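Local coordinates for protein GDP-6-deoxy-D-mannose reductase (Pseudomonas aeruginosa, PDB 6X3B) that probably reduces GDP-4-dehydro-6-deoxy-D-mannose with NADPH, a step that yields GDP-rhamnose for lipopolysaccharide O-antigen synthesis, at residues H56-L61 with G67-E72; N106-L111 with E169-L174; T119-S124 with S230-L235; H140-P145 with H291-D296. One frame throughout, in Å; residues are numbered along the deposited sequence.

Interaction 1 (H56-L61 with G67-E72). With NDP (NADPH dihydro-nicotinamide-adenine-dinucleotide phosphate), chain E.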
# COMPACT_ATOMS: atom_id res chain seq x y z
N HIS A 56 -1.98 -6.47 30.12
CA HIS A 56 -3.37 -6.04 30.26
C HIS A 56 -3.98 -6.00 28.87
O HIS A 56 -3.26 -6.04 27.87
CB HIS A 56 -3.45 -4.68 30.96
CG HIS A 56 -2.60 -3.63 30.30
ND1 HIS A 56 -2.99 -2.96 29.16
CD2 HIS A 56 -1.38 -3.13 30.62
CE1 HIS A 56 -2.05 -2.11 28.80
NE2 HIS A 56 -1.06 -2.19 29.67
N ARG A 57 -5.31 -5.92 28.80
CA ARG A 57 -5.97 -5.81 27.51
C ARG A 57 -5.56 -4.50 26.84
O ARG A 57 -5.32 -3.49 27.50
CB ARG A 57 -7.49 -5.87 27.67
N TYR A 58 -5.47 -4.52 25.51
CA TYR A 58 -5.06 -3.33 24.79
C TYR A 58 -5.86 -3.22 23.50
O TYR A 58 -6.43 -4.20 23.00
CB TYR A 58 -3.54 -3.33 24.51
CG TYR A 58 -3.07 -4.49 23.66
CD1 TYR A 58 -2.70 -5.70 24.24
CD2 TYR A 58 -3.01 -4.36 22.28
CE1 TYR A 58 -2.28 -6.76 23.46
CE2 TYR A 58 -2.59 -5.40 21.49
CZ TYR A 58 -2.22 -6.60 22.08
OH TYR A 58 -1.83 -7.62 21.27
N ASP A 59 -5.93 -2.00 23.00
CA ASP A 59 -6.60 -1.68 21.75
C ASP A 59 -5.61 -0.94 20.87
O ASP A 59 -5.13 0.13 21.24
CB ASP A 59 -7.84 -0.82 22.01
CG ASP A 59 -8.74 -0.72 20.80
OD1 ASP A 59 -8.22 -0.78 19.66
OD2 ASP A 59 -9.97 -0.58 20.99
N LEU A 60 -5.33 -1.50 19.69
CA LEU A 60 -4.37 -0.89 18.78
C LEU A 60 -4.82 0.47 18.29
O LEU A 60 -3.98 1.29 17.89
CB LEU A 60 -4.11 -1.84 17.61
CG LEU A 60 -3.27 -3.07 17.99
CD1 LEU A 60 -3.27 -4.11 16.90
CD2 LEU A 60 -1.86 -2.66 18.32
N LEU A 61 -6.13 0.74 18.34
CA LEU A 61 -6.66 2.06 18.03
C LEU A 61 -6.41 3.09 19.13
O LEU A 61 -6.67 4.27 18.89
CB LEU A 61 -8.17 1.95 17.81
CG LEU A 61 -8.62 1.13 16.60
CD1 LEU A 61 -10.12 0.97 16.61
CD2 LEU A 61 -8.16 1.81 15.34
N GLY A 67 1.16 1.80 26.01
CA GLY A 67 2.34 2.31 26.69
C GLY A 67 3.16 1.32 27.49
O GLY A 67 4.36 1.18 27.24
N ASP A 68 2.53 0.62 28.44
CA ASP A 68 3.24 -0.23 29.39
C ASP A 68 3.12 -1.72 29.06
O ASP A 68 3.15 -2.56 29.98
CB ASP A 68 2.74 0.02 30.81
CG ASP A 68 2.99 1.45 31.27
OD1 ASP A 68 4.10 1.72 31.79
OD2 ASP A 68 2.07 2.29 31.15
N LEU A 69 3.01 -2.08 27.78
CA LEU A 69 2.84 -3.49 27.43
C LEU A 69 4.12 -4.31 27.56
O LEU A 69 4.05 -5.54 27.53
CB LEU A 69 2.32 -3.60 25.99
CG LEU A 69 0.83 -3.31 25.83
CD1 LEU A 69 0.46 -3.22 24.37
CD2 LEU A 69 -0.03 -4.38 26.54
N TRP A 70 5.28 -3.67 27.66
CA TRP A 70 6.56 -4.38 27.58
C TRP A 70 7.44 -4.04 28.79
O TRP A 70 8.45 -3.33 28.66
CB TRP A 70 7.28 -4.06 26.26
CG TRP A 70 6.36 -4.25 25.08
CD1 TRP A 70 5.89 -5.42 24.59
CD2 TRP A 70 5.75 -3.21 24.31
NE1 TRP A 70 5.03 -5.19 23.52
CE2 TRP A 70 4.93 -3.83 23.34
CE3 TRP A 70 5.83 -1.82 24.33
CZ2 TRP A 70 4.20 -3.10 22.39
CZ3 TRP A 70 5.10 -1.09 23.40
CH2 TRP A 70 4.30 -1.73 22.44
N PRO A 71 7.09 -4.55 29.97
CA PRO A 71 8.03 -4.44 31.11
C PRO A 71 9.41 -4.98 30.76
O PRO A 71 10.42 -4.31 31.01
CB PRO A 71 7.33 -5.24 32.22
CG PRO A 71 6.25 -6.05 31.54
CD PRO A 71 5.84 -5.25 30.34
N GLU A 72 9.48 -6.17 30.17
CA GLU A 72 10.69 -6.62 29.48
C GLU A 72 10.56 -6.34 27.98
O GLU A 72 9.52 -6.61 27.38
CB GLU A 72 10.95 -8.10 29.71
CG GLU A 72 10.94 -8.52 31.19
CD GLU A 72 11.49 -9.93 31.40
OE1 GLU A 72 11.42 -10.77 30.47
OE2 GLU A 72 12.01 -10.19 32.51
PA NDP E . -8.53 -13.39 14.07
O1A NDP E . -9.56 -12.46 13.52
O2A NDP E . -8.96 -14.77 14.45
O5B NDP E . -7.80 -12.70 15.31
C5B NDP E . -7.59 -11.27 15.30
C4B NDP E . -6.90 -10.86 16.57
O4B NDP E . -6.66 -9.43 16.55
C3B NDP E . -7.67 -11.14 17.87
O3B NDP E . -6.79 -11.62 18.89
C2B NDP E . -8.26 -9.78 18.22
O2B NDP E . -8.44 -9.65 19.63
C1B NDP E . -7.14 -8.86 17.74
N9A NDP E . -7.58 -7.49 17.47
C8A NDP E . -8.52 -7.10 16.55
N7A NDP E . -8.71 -5.80 16.53
C5A NDP E . -7.84 -5.31 17.50
C6A NDP E . -7.58 -4.01 17.97
N6A NDP E . -8.20 -2.95 17.47
N1A NDP E . -6.65 -3.86 18.95
C2A NDP E . -6.05 -4.96 19.42
N3A NDP E . -6.22 -6.23 19.06
C4A NDP E . -7.14 -6.35 18.09
O3 NDP E . -7.32 -13.51 13.03
PN NDP E . -6.51 -14.79 12.52
O1N NDP E . -5.79 -15.39 13.68
O2N NDP E . -7.43 -15.66 11.73
O5D NDP E . -5.45 -14.11 11.53
C5D NDP E . -4.13 -13.78 12.04
C4D NDP E . -3.39 -12.98 11.00
O4D NDP E . -3.24 -13.78 9.80
C3D NDP E . -4.07 -11.68 10.55
O3D NDP E . -3.12 -10.65 10.34
C2D NDP E . -4.76 -12.11 9.26
O2D NDP E . -4.99 -11.03 8.37
C1D NDP E . -3.75 -13.10 8.68
N1N NDP E . -4.39 -14.10 7.77
C2N NDP E . -5.19 -15.10 8.26
C3N NDP E . -5.66 -16.10 7.46
C7N NDP E . -6.72 -16.99 7.99
O7N NDP E . -7.22 -17.85 7.26
N7N NDP E . -7.10 -16.82 9.25
C4N NDP E . -5.07 -16.25 6.09
C5N NDP E . -4.27 -15.09 5.66
C6N NDP E . -4.18 -14.02 6.41
P2B NDP E . -10.00 -9.47 20.00
O1X NDP E . -10.05 -9.35 21.51
O2X NDP E . -10.48 -8.21 19.31
O3X NDP E . -10.72 -10.70 19.50
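Leu69 puts one methyl over a face of each of two rings. Leu69 CD2 lies over the His56 imidazole, 4.1 Å from the ring centroid. Leu69 CD1 lies over the Tyr58 phenol ring, 4.2 Å from its centroid. Both are CH-pi contacts, set off toward the ring rim. The carbonyl O of His56 sits in plane at the edge of the Tyr58 ring. Both segments belong to the loop between strands 49-51 and 76-79 of the Rossmann-fold nucleotide-binding domain. The two aromatic side chains are turned the same way. In each, CG stands between the backbone N and the carbonyl carbon (chi1 53° and 61°), which presents both rings to Leu69. The imidazole is also fixed in rotation, because His56 ND1 donates a nearly straight 2.9 Å bond to Arg57 O. Leu69 CB in turn rests over the centre of the Trp70 ring, and Trp70 packs on helix 93-114. The residues after Tyr58 hold the adenine of NADPH. Asp59 OD1 accepts from adenine N6A and from Leu61 N, the latter closing an Asx turn. Leu60 N donates to adenine N1A at 2.8 Å, with an N-H...N angle of 179°.

Interaction 2 (N106-L111 with E169-L174); sequences NLLQAL and EGWRVL
Helix 93-114 and the turn that leads into strand 172-182 come no closer than 10.3 Å between CA atoms, at Leu108 and Glu169, so the gap is bridged by a large side chain. Across these two segments that is Trp171. Its CG is anti to the carbonyl carbon (chi1 -57°), and the indole reaches toward the helix with its six-membered ring leading. CH2 and CZ3 do the touching. Trp171 CH2 lies 3.6 Å from the carbonyl O of Leu108, which sits at the ring edge and in its plane. Trp171 CZ3 meets the methyl CD2 of Leu108 at 3.8 Å. Leu111 comes in one helical turn later and brings its CB to 4.2 Å from Trp171 CH2, at an oblique angle to the ring. Within its own segment, the indole has CB of Glu169 over one face, 3.6 Å above the plane. Gly170 has positive phi (82°) and ends the preceding helix 150-169, which turns the chain back toward the sheet. The contact joins helix 93-114 to the turn between helix 150-169 and strand 172-182 of the Rossmann-fold domain. Phe116 meets Trp171 edge-to-face, and Trp165 of helix 150-169 adds another ring. Phe120 of the neighbouring strand lies against Leu108 and Leu111. The contact is buried and almost wholly apolar. No hydrogen bond crosses it. The carbonyl O of Leu108 faces the carbon-bound hydrogens of the ring edge, which would carry a slight positive charge, so any electrostatic attraction there is probably weak.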
# COMPACT_ATOMS: atom_id res chain seq x y z
N ASN A 106 0.27 2.70 15.27
CA ASN A 106 0.30 2.95 16.71
C ASN A 106 1.21 1.95 17.41
O ASN A 106 1.99 2.33 18.30
CB ASN A 106 -1.11 2.90 17.31
CG ASN A 106 -1.97 4.06 16.85
OD1 ASN A 106 -1.45 5.12 16.47
ND2 ASN A 106 -3.29 3.87 16.89
N LEU A 107 1.12 0.68 17.04
CA LEU A 107 2.02 -0.32 17.62
C LEU A 107 3.49 0.02 17.35
O LEU A 107 4.33 -0.04 18.26
CB LEU A 107 1.69 -1.70 17.05
CG LEU A 107 2.65 -2.82 17.42
CD1 LEU A 107 2.58 -3.08 18.93
CD2 LEU A 107 2.23 -4.05 16.62
N LEU A 108 3.82 0.36 16.10
CA LEU A 108 5.21 0.69 15.78
C LEU A 108 5.70 1.86 16.61
O LEU A 108 6.80 1.81 17.19
CB LEU A 108 5.31 0.99 14.28
CG LEU A 108 5.10 -0.23 13.37
CD1 LEU A 108 4.89 0.21 11.90
CD2 LEU A 108 6.32 -1.18 13.48
N GLN A 109 4.88 2.91 16.75
CA GLN A 109 5.29 4.08 17.52
C GLN A 109 5.45 3.77 19.00
O GLN A 109 6.37 4.29 19.66
CB GLN A 109 4.29 5.22 17.32
CG GLN A 109 4.27 5.67 15.88
CD GLN A 109 3.48 6.91 15.69
OE1 GLN A 109 2.30 6.99 16.09
NE2 GLN A 109 4.09 7.90 15.05
N ALA A 110 4.54 2.96 19.56
CA ALA A 110 4.66 2.56 20.96
C ALA A 110 5.95 1.76 21.19
O ALA A 110 6.67 1.99 22.17
CB ALA A 110 3.44 1.74 21.38
N LEU A 111 6.23 0.80 20.30
CA LEU A 111 7.49 0.05 20.38
C LEU A 111 8.69 0.99 20.30
O LEU A 111 9.65 0.87 21.07
CB LEU A 111 7.54 -1.00 19.26
CG LEU A 111 6.68 -2.26 19.45
CD1 LEU A 111 6.46 -3.02 18.15
CD2 LEU A 111 7.29 -3.18 20.51
N GLU A 169 13.93 3.44 10.50
CA GLU A 169 14.42 3.22 11.86
C GLU A 169 15.59 2.24 11.94
O GLU A 169 16.24 2.18 12.99
CB GLU A 169 13.29 2.71 12.76
CG GLU A 169 12.10 3.67 12.84
CD GLU A 169 12.48 5.01 13.46
OE1 GLU A 169 13.36 5.02 14.34
OE2 GLU A 169 11.88 6.05 13.10
N GLY A 170 15.88 1.49 10.88
CA GLY A 170 16.93 0.49 10.94
C GLY A 170 16.54 -0.83 11.57
O GLY A 170 17.40 -1.68 11.78
N TRP A 171 15.26 -1.03 11.89
CA TRP A 171 14.83 -2.31 12.43
C TRP A 171 14.87 -3.39 11.36
O TRP A 171 14.78 -3.12 10.15
CB TRP A 171 13.40 -2.22 12.97
CG TRP A 171 13.19 -1.18 14.03
CD1 TRP A 171 14.14 -0.40 14.61
CD2 TRP A 171 11.95 -0.80 14.61
NE1 TRP A 171 13.56 0.44 15.52
CE2 TRP A 171 12.21 0.21 15.54
CE3 TRP A 171 10.62 -1.23 14.42
CZ2 TRP A 171 11.21 0.81 16.31
CZ3 TRP A 171 9.62 -0.63 15.18
CH2 TRP A 171 9.92 0.38 16.11
N ARG A 172 14.99 -4.63 11.82
CA ARG A 172 14.86 -5.81 10.96
C ARG A 172 13.38 -6.11 10.77
O ARG A 172 12.73 -6.70 11.65
CB ARG A 172 15.59 -7.00 11.58
CG ARG A 172 15.48 -8.30 10.79
CD ARG A 172 16.58 -9.28 11.20
NE ARG A 172 16.44 -10.60 10.59
CZ ARG A 172 15.87 -11.63 11.21
NH1 ARG A 172 15.38 -11.47 12.44
NH2 ARG A 172 15.81 -12.81 10.63
N VAL A 173 12.82 -5.69 9.63
CA VAL A 173 11.42 -5.86 9.31
C VAL A 173 11.28 -6.95 8.27
O VAL A 173 11.98 -6.94 7.25
CB VAL A 173 10.79 -4.55 8.80
CG1 VAL A 173 9.35 -4.81 8.38
CG2 VAL A 173 10.87 -3.49 9.89
N LEU A 174 10.37 -7.88 8.53
CA LEU A 174 10.06 -8.96 7.63
C LEU A 174 8.56 -8.96 7.37
O LEU A 174 7.75 -8.59 8.24
CB LEU A 174 10.46 -10.31 8.22
CG LEU A 174 11.87 -10.38 8.82
CD1 LEU A 174 11.93 -11.56 9.79
CD2 LEU A 174 12.88 -10.54 7.70

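Interaction 3 (T119-S124 with S230-L235); sequences TFLYIS and SAYLRL. With NDP (NADPH dihydro-nicotinamide-adenine-dinucleotide phosphate), chain E.
Ile123 places its CD1 methyl squarely over the ring of Tyr232, 3.6 Å from the centroid and 7° off the ring normal. This is a well-centred CH-pi contact. The second branch, Ile123 CG2, lies 3.4 Å from Tyr232 OH. One branch therefore covers the ring face and the other meets the hydroxyl. Leu121, two residues earlier on the same side of the strand, has CG anti to the backbone N (chi1 167°). That torsion sends Leu121 CD2 to the root of the tyrosine, 3.7 Å from Tyr232 CB and 3.6 Å from Tyr232 O. The other methyl, Leu121 CD1, touches Leu235 CD1 at 4.3 Å, one helical turn further on. Strand 119-123 and helix 225-238 run roughly antiparallel here. Their local axes come within 9.9 Å at 150°. The strand is an inner strand of the mainly parallel sheet of the Rossmann fold, paired with 76-79 and 172-182, and this helix packs on one face of the sheet. Phe120 and Tyr122 point to the other face, toward helices 93-114 and 150-169. Further out, Ala176 and Pro178 of strand 172-182 also pack on Tyr232. The C-terminal end of strand 119-123 reaches the cofactor. Ile123 CG2 is 3.6 Å from O4D of the nicotinamide ribose, and Ser124 O is 3.6 Å from nicotinamide C6N. Lys155 donates a hydrogen bond to Ile123 O and is also hydrogen-bonded to NADPH, while Ser124 OG is hydrogen-bonded to Glu159.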
# COMPACT_ATOMS: atom_id res chain seq x y z
N THR A 119 13.42 -7.24 15.75
CA THR A 119 12.81 -7.80 14.55
C THR A 119 11.29 -7.66 14.60
O THR A 119 10.66 -8.00 15.60
CB THR A 119 13.22 -9.27 14.39
OG1 THR A 119 14.64 -9.32 14.13
CG2 THR A 119 12.48 -9.91 13.22
N PHE A 120 10.72 -7.13 13.54
CA PHE A 120 9.28 -6.95 13.44
C PHE A 120 8.78 -7.75 12.25
O PHE A 120 9.07 -7.40 11.10
CB PHE A 120 8.92 -5.47 13.27
CG PHE A 120 7.45 -5.18 13.44
CD1 PHE A 120 6.57 -5.37 12.38
CD2 PHE A 120 6.96 -4.72 14.65
CE1 PHE A 120 5.20 -5.10 12.53
CE2 PHE A 120 5.59 -4.44 14.82
CZ PHE A 120 4.71 -4.64 13.77
N LEU A 121 8.02 -8.82 12.51
CA LEU A 121 7.47 -9.63 11.43
C LEU A 121 5.99 -9.25 11.28
O LEU A 121 5.17 -9.53 12.16
CB LEU A 121 7.64 -11.12 11.73
CG LEU A 121 6.84 -12.06 10.83
CD1 LEU A 121 7.24 -11.91 9.35
CD2 LEU A 121 7.00 -13.51 11.30
N TYR A 122 5.67 -8.60 10.16
CA TYR A 122 4.30 -8.21 9.86
C TYR A 122 3.63 -9.34 9.10
O TYR A 122 4.18 -9.86 8.13
CB TYR A 122 4.26 -6.93 9.02
CG TYR A 122 2.85 -6.62 8.65
CD1 TYR A 122 1.96 -6.22 9.62
CD2 TYR A 122 2.38 -6.83 7.35
CE1 TYR A 122 0.63 -5.96 9.31
CE2 TYR A 122 1.06 -6.58 7.03
CZ TYR A 122 0.19 -6.16 8.02
OH TYR A 122 -1.13 -5.90 7.73
N ILE A 123 2.45 -9.75 9.57
CA ILE A 123 1.72 -10.84 8.94
C ILE A 123 0.69 -10.22 8.00
O ILE A 123 -0.30 -9.61 8.44
CB ILE A 123 1.06 -11.77 9.98
CG1 ILE A 123 2.12 -12.44 10.87
CG2 ILE A 123 0.24 -12.86 9.28
CD1 ILE A 123 3.40 -12.94 10.11
N SER A 124 0.95 -10.36 6.70
CA SER A 124 0.07 -9.86 5.65
C SER A 124 -0.86 -10.99 5.21
O SER A 124 -1.39 -11.72 6.05
CB SER A 124 0.91 -9.31 4.49
OG SER A 124 0.11 -8.72 3.47
N SER A 230 5.30 -22.37 11.94
CA SER A 230 6.71 -22.73 11.91
C SER A 230 7.45 -21.87 10.91
O SER A 230 8.61 -21.50 11.12
CB SER A 230 6.85 -24.22 11.57
OG SER A 230 8.17 -24.53 11.17
N ALA A 231 6.77 -21.49 9.82
CA ALA A 231 7.36 -20.56 8.87
C ALA A 231 7.62 -19.21 9.51
O ALA A 231 8.66 -18.60 9.24
CB ALA A 231 6.43 -20.41 7.65
N TYR A 232 6.70 -18.70 10.36
CA TYR A 232 6.92 -17.39 10.98
C TYR A 232 8.12 -17.42 11.91
O TYR A 232 8.92 -16.47 11.95
CB TYR A 232 5.68 -16.93 11.78
CG TYR A 232 4.43 -16.69 10.96
CD1 TYR A 232 4.46 -16.66 9.57
CD2 TYR A 232 3.20 -16.52 11.60
CE1 TYR A 232 3.29 -16.47 8.82
CE2 TYR A 232 2.03 -16.33 10.89
CZ TYR A 232 2.07 -16.30 9.50
OH TYR A 232 0.92 -16.10 8.76
N LEU A 233 8.25 -18.48 12.70
CA LEU A 233 9.38 -18.57 13.63
C LEU A 233 10.70 -18.72 12.88
O LEU A 233 11.74 -18.18 13.32
CB LEU A 233 9.17 -19.74 14.60
CG LEU A 233 7.97 -19.58 15.55
CD1 LEU A 233 7.82 -20.83 16.43
CD2 LEU A 233 8.09 -18.31 16.42
N ARG A 234 10.71 -19.46 11.78
CA ARG A 234 11.94 -19.58 10.99
C ARG A 234 12.29 -18.27 10.28
O ARG A 234 13.47 -17.96 10.08
CB ARG A 234 11.82 -20.71 9.98
CG ARG A 234 11.64 -22.07 10.65
CD ARG A 234 11.96 -23.20 9.71
NE ARG A 234 13.39 -23.37 9.59
CZ ARG A 234 14.11 -24.15 10.40
NH1 ARG A 234 13.52 -24.82 11.37
NH2 ARG A 234 15.42 -24.23 10.23
N LEU A 235 11.27 -17.48 9.94
CA LEU A 235 11.53 -16.15 9.41
C LEU A 235 12.19 -15.27 10.47
O LEU A 235 13.15 -14.54 10.17
CB LEU A 235 10.23 -15.52 8.90
CG LEU A 235 9.81 -16.00 7.52
CD1 LEU A 235 8.41 -15.48 7.16
CD2 LEU A 235 10.84 -15.56 6.49
PA NDP E . -8.53 -13.39 14.07
O1A NDP E . -9.56 -12.46 13.52
O2A NDP E . -8.96 -14.77 14.45
O5B NDP E . -7.80 -12.70 15.31
C5B NDP E . -7.59 -11.27 15.30
C4B NDP E . -6.90 -10.86 16.57
O4B NDP E . -6.66 -9.43 16.55
C3B NDP E . -7.67 -11.14 17.87
O3B NDP E . -6.79 -11.62 18.89
C2B NDP E . -8.26 -9.78 18.22
O2B NDP E . -8.44 -9.65 19.63
C1B NDP E . -7.14 -8.86 17.74
N9A NDP E . -7.58 -7.49 17.47
C8A NDP E . -8.52 -7.10 16.55
N7A NDP E . -8.71 -5.80 16.53
C5A NDP E . -7.84 -5.31 17.50
C6A NDP E . -7.58 -4.01 17.97
N6A NDP E . -8.20 -2.95 17.47
N1A NDP E . -6.65 -3.86 18.95
C2A NDP E . -6.05 -4.96 19.42
N3A NDP E . -6.22 -6.23 19.06
C4A NDP E . -7.14 -6.35 18.09
O3 NDP E . -7.32 -13.51 13.03
PN NDP E . -6.51 -14.79 12.52
O1N NDP E . -5.79 -15.39 13.68
O2N NDP E . -7.43 -15.66 11.73
O5D NDP E . -5.45 -14.11 11.53
C5D NDP E . -4.13 -13.78 12.04
C4D NDP E . -3.39 -12.98 11.00
O4D NDP E . -3.24 -13.78 9.80
C3D NDP E . -4.07 -11.68 10.55
O3D NDP E . -3.12 -10.65 10.34
C2D NDP E . -4.76 -12.11 9.26
O2D NDP E . -4.99 -11.03 8.37
C1D NDP E . -3.75 -13.10 8.68
N1N NDP E . -4.39 -14.10 7.77
C2N NDP E . -5.19 -15.10 8.26
C3N NDP E . -5.66 -16.10 7.46
C7N NDP E . -6.72 -16.99 7.99
O7N NDP E . -7.22 -17.85 7.26
N7N NDP E . -7.10 -16.82 9.25
C4N NDP E . -5.07 -16.25 6.09
C5N NDP E . -4.27 -15.09 5.66
C6N NDP E . -4.18 -14.02 6.41
P2B NDP E . -10.00 -9.47 20.00
O1X NDP E . -10.05 -9.35 21.51
O2X NDP E . -10.48 -8.21 19.31
O3X NDP E . -10.72 -10.70 19.50

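Interaction 4 (H140-P145 with H291-D296); sequences HEELIP and HARLHD
Glu141 and Glu142 both meet Arg293, one by stacking and one by a salt bridge. In the salt bridge, Arg293 NH2 donates to the anti lone pair of Glu142 OE2 at 2.9 Å, and the oxygen lies in the guanidinium plane. The bond is bent, with an N-H...O angle of 141°. In the stack, Glu141 CB sits over the centre of the guanidinium face, 3.6 Å from Arg293 CZ. The two chains lie alongside, running opposite ways, so the carboxylate reaches back to the arginine's CB and CD; Glu141 OE2 is 3.6 Å from Arg293 CB. The carboxylate and guanidinium planes are 2° apart. Glu141 OE1 stays 4.0 Å from Arg293 NE and off the guanidinium plane, so no N-H points at it and only the charges attract. Two waters form the third group. One links Glu141 OE1 to Arg293 N, the other Glu141 OE2 to Leu294 N. The carboxylate thus faces the N-terminal turn of helix 292-298, which probably favours its negative charge. Glu141 OE2 also accepts from Asn246 N. The contact ties the loop before helix 150-169 to helix 292-298. Strand 244-247 lies alongside, where Val244 O accepts from Arg293 NH1, and Leu294 packs on helix 225-238.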
# COMPACT_ATOMS: atom_id res chain seq x y z
N HIS A 140 4.76 -15.60 -7.25
CA HIS A 140 6.03 -15.29 -6.61
C HIS A 140 6.02 -13.84 -6.16
O HIS A 140 5.19 -13.03 -6.60
CB HIS A 140 7.20 -15.55 -7.57
CG HIS A 140 7.10 -14.79 -8.84
ND1 HIS A 140 7.80 -13.62 -9.06
CD2 HIS A 140 6.35 -15.00 -9.95
CE1 HIS A 140 7.49 -13.15 -10.26
NE2 HIS A 140 6.62 -13.97 -10.82
N GLU A 141 6.97 -13.50 -5.28
CA GLU A 141 6.94 -12.21 -4.60
C GLU A 141 7.25 -11.03 -5.53
O GLU A 141 7.08 -9.88 -5.11
CB GLU A 141 7.93 -12.22 -3.43
CG GLU A 141 7.52 -13.15 -2.28
CD GLU A 141 7.96 -14.59 -2.49
OE1 GLU A 141 8.31 -14.98 -3.63
OE2 GLU A 141 7.93 -15.35 -1.49
N GLU A 142 7.69 -11.28 -6.75
CA GLU A 142 7.98 -10.19 -7.68
C GLU A 142 6.77 -9.84 -8.53
O GLU A 142 6.84 -8.93 -9.37
CB GLU A 142 9.17 -10.55 -8.58
CG GLU A 142 10.48 -10.59 -7.83
CD GLU A 142 10.77 -9.27 -7.13
OE1 GLU A 142 10.61 -8.21 -7.77
OE2 GLU A 142 11.14 -9.29 -5.93
N LEU A 143 5.66 -10.53 -8.33
CA LEU A 143 4.44 -10.22 -9.05
C LEU A 143 3.79 -9.01 -8.39
O LEU A 143 3.65 -8.96 -7.16
CB LEU A 143 3.51 -11.43 -9.05
CG LEU A 143 2.20 -11.35 -9.81
CD1 LEU A 143 2.44 -11.29 -11.32
CD2 LEU A 143 1.33 -12.55 -9.46
N ILE A 144 3.44 -8.01 -9.19
CA ILE A 144 2.83 -6.81 -8.62
C ILE A 144 1.44 -7.16 -8.09
O ILE A 144 0.63 -7.76 -8.82
CB ILE A 144 2.75 -5.69 -9.66
CG1 ILE A 144 4.16 -5.15 -9.93
CG2 ILE A 144 1.80 -4.59 -9.18
CD1 ILE A 144 4.21 -4.12 -11.02
N PRO A 145 1.13 -6.85 -6.84
CA PRO A 145 -0.19 -7.19 -6.28
C PRO A 145 -1.27 -6.21 -6.71
O PRO A 145 -1.01 -5.02 -6.96
CB PRO A 145 0.06 -7.12 -4.77
CG PRO A 145 1.10 -6.06 -4.63
CD PRO A 145 2.00 -6.18 -5.84
N HIS A 291 6.87 -20.91 -2.57
CA HIS A 291 7.58 -20.66 -1.32
C HIS A 291 9.08 -20.80 -1.48
O HIS A 291 9.79 -20.97 -0.49
CB HIS A 291 7.07 -21.58 -0.21
CG HIS A 291 7.27 -23.04 -0.47
ND1 HIS A 291 6.25 -23.96 -0.32
CD2 HIS A 291 8.36 -23.75 -0.85
CE1 HIS A 291 6.71 -25.17 -0.59
NE2 HIS A 291 7.98 -25.07 -0.93
N ALA A 292 9.59 -20.71 -2.73
CA ALA A 292 11.03 -20.83 -2.96
C ALA A 292 11.80 -19.82 -2.14
O ALA A 292 12.85 -20.15 -1.57
CB ALA A 292 11.35 -20.65 -4.45
N ARG A 293 11.31 -18.59 -2.05
CA ARG A 293 12.08 -17.56 -1.36
C ARG A 293 12.22 -17.90 0.12
O ARG A 293 13.31 -17.83 0.70
CB ARG A 293 11.44 -16.20 -1.57
CG ARG A 293 12.24 -15.06 -0.99
CD ARG A 293 11.52 -13.72 -1.20
NE ARG A 293 11.71 -13.17 -2.54
CZ ARG A 293 11.47 -11.90 -2.86
NH1 ARG A 293 11.03 -11.05 -1.92
NH2 ARG A 293 11.68 -11.47 -4.10
N LEU A 294 11.11 -18.29 0.75
CA LEU A 294 11.10 -18.64 2.16
C LEU A 294 11.95 -19.88 2.43
O LEU A 294 12.69 -19.94 3.42
CB LEU A 294 9.66 -18.86 2.59
CG LEU A 294 9.38 -19.61 3.89
CD1 LEU A 294 9.79 -18.70 4.99
CD2 LEU A 294 7.88 -19.93 3.97
N HIS A 295 11.84 -20.89 1.56
CA HIS A 295 12.65 -22.09 1.79
C HIS A 295 14.13 -21.79 1.63
O HIS A 295 14.96 -22.23 2.44
CB HIS A 295 12.23 -23.22 0.85
CG HIS A 295 13.19 -24.37 0.86
ND1 HIS A 295 13.25 -25.27 1.90
CD2 HIS A 295 14.18 -24.71 0.00
CE1 HIS A 295 14.22 -26.14 1.66
NE2 HIS A 295 14.80 -25.82 0.52
N ASP A 296 14.50 -21.00 0.61
CA ASP A 296 15.91 -20.68 0.40
C ASP A 296 16.47 -19.87 1.55
O ASP A 296 17.63 -20.04 1.94
CB ASP A 296 16.11 -19.94 -0.93
CG ASP A 296 15.83 -20.82 -2.13
OD1 ASP A 296 15.83 -22.06 -1.98
OD2 ASP A 296 15.60 -20.28 -3.23
O HOH W 1 8.40 -17.78 -0.19
O HOH W 2 9.08 -17.54 -3.60

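Interaction 1 closes along the chain before the others open, and interactions 2, 3 and 4 cross one another in sequence. Interactions 1 and 2 are centred 15 Å apart and touch: Trp70 lies against Leu107, Ala110 and Leu111, and Leu60 O meets Asn106 ND2. Interactions 2 and 3 are centred 14 Å apart and share the main sheet, in which strands 119-123 and 172-182 are neighbours. Interaction 4 is centred 15 Å from interaction 3 and joins it through Leu294 against Leu235 and Ala231. Interactions 1 and 3 touch opposite ends of NADPH, adenine and nicotinamide. A continuous run of contacts, through side chains and backbone, leads from the adenine pocket across the sheet to helix 292-298.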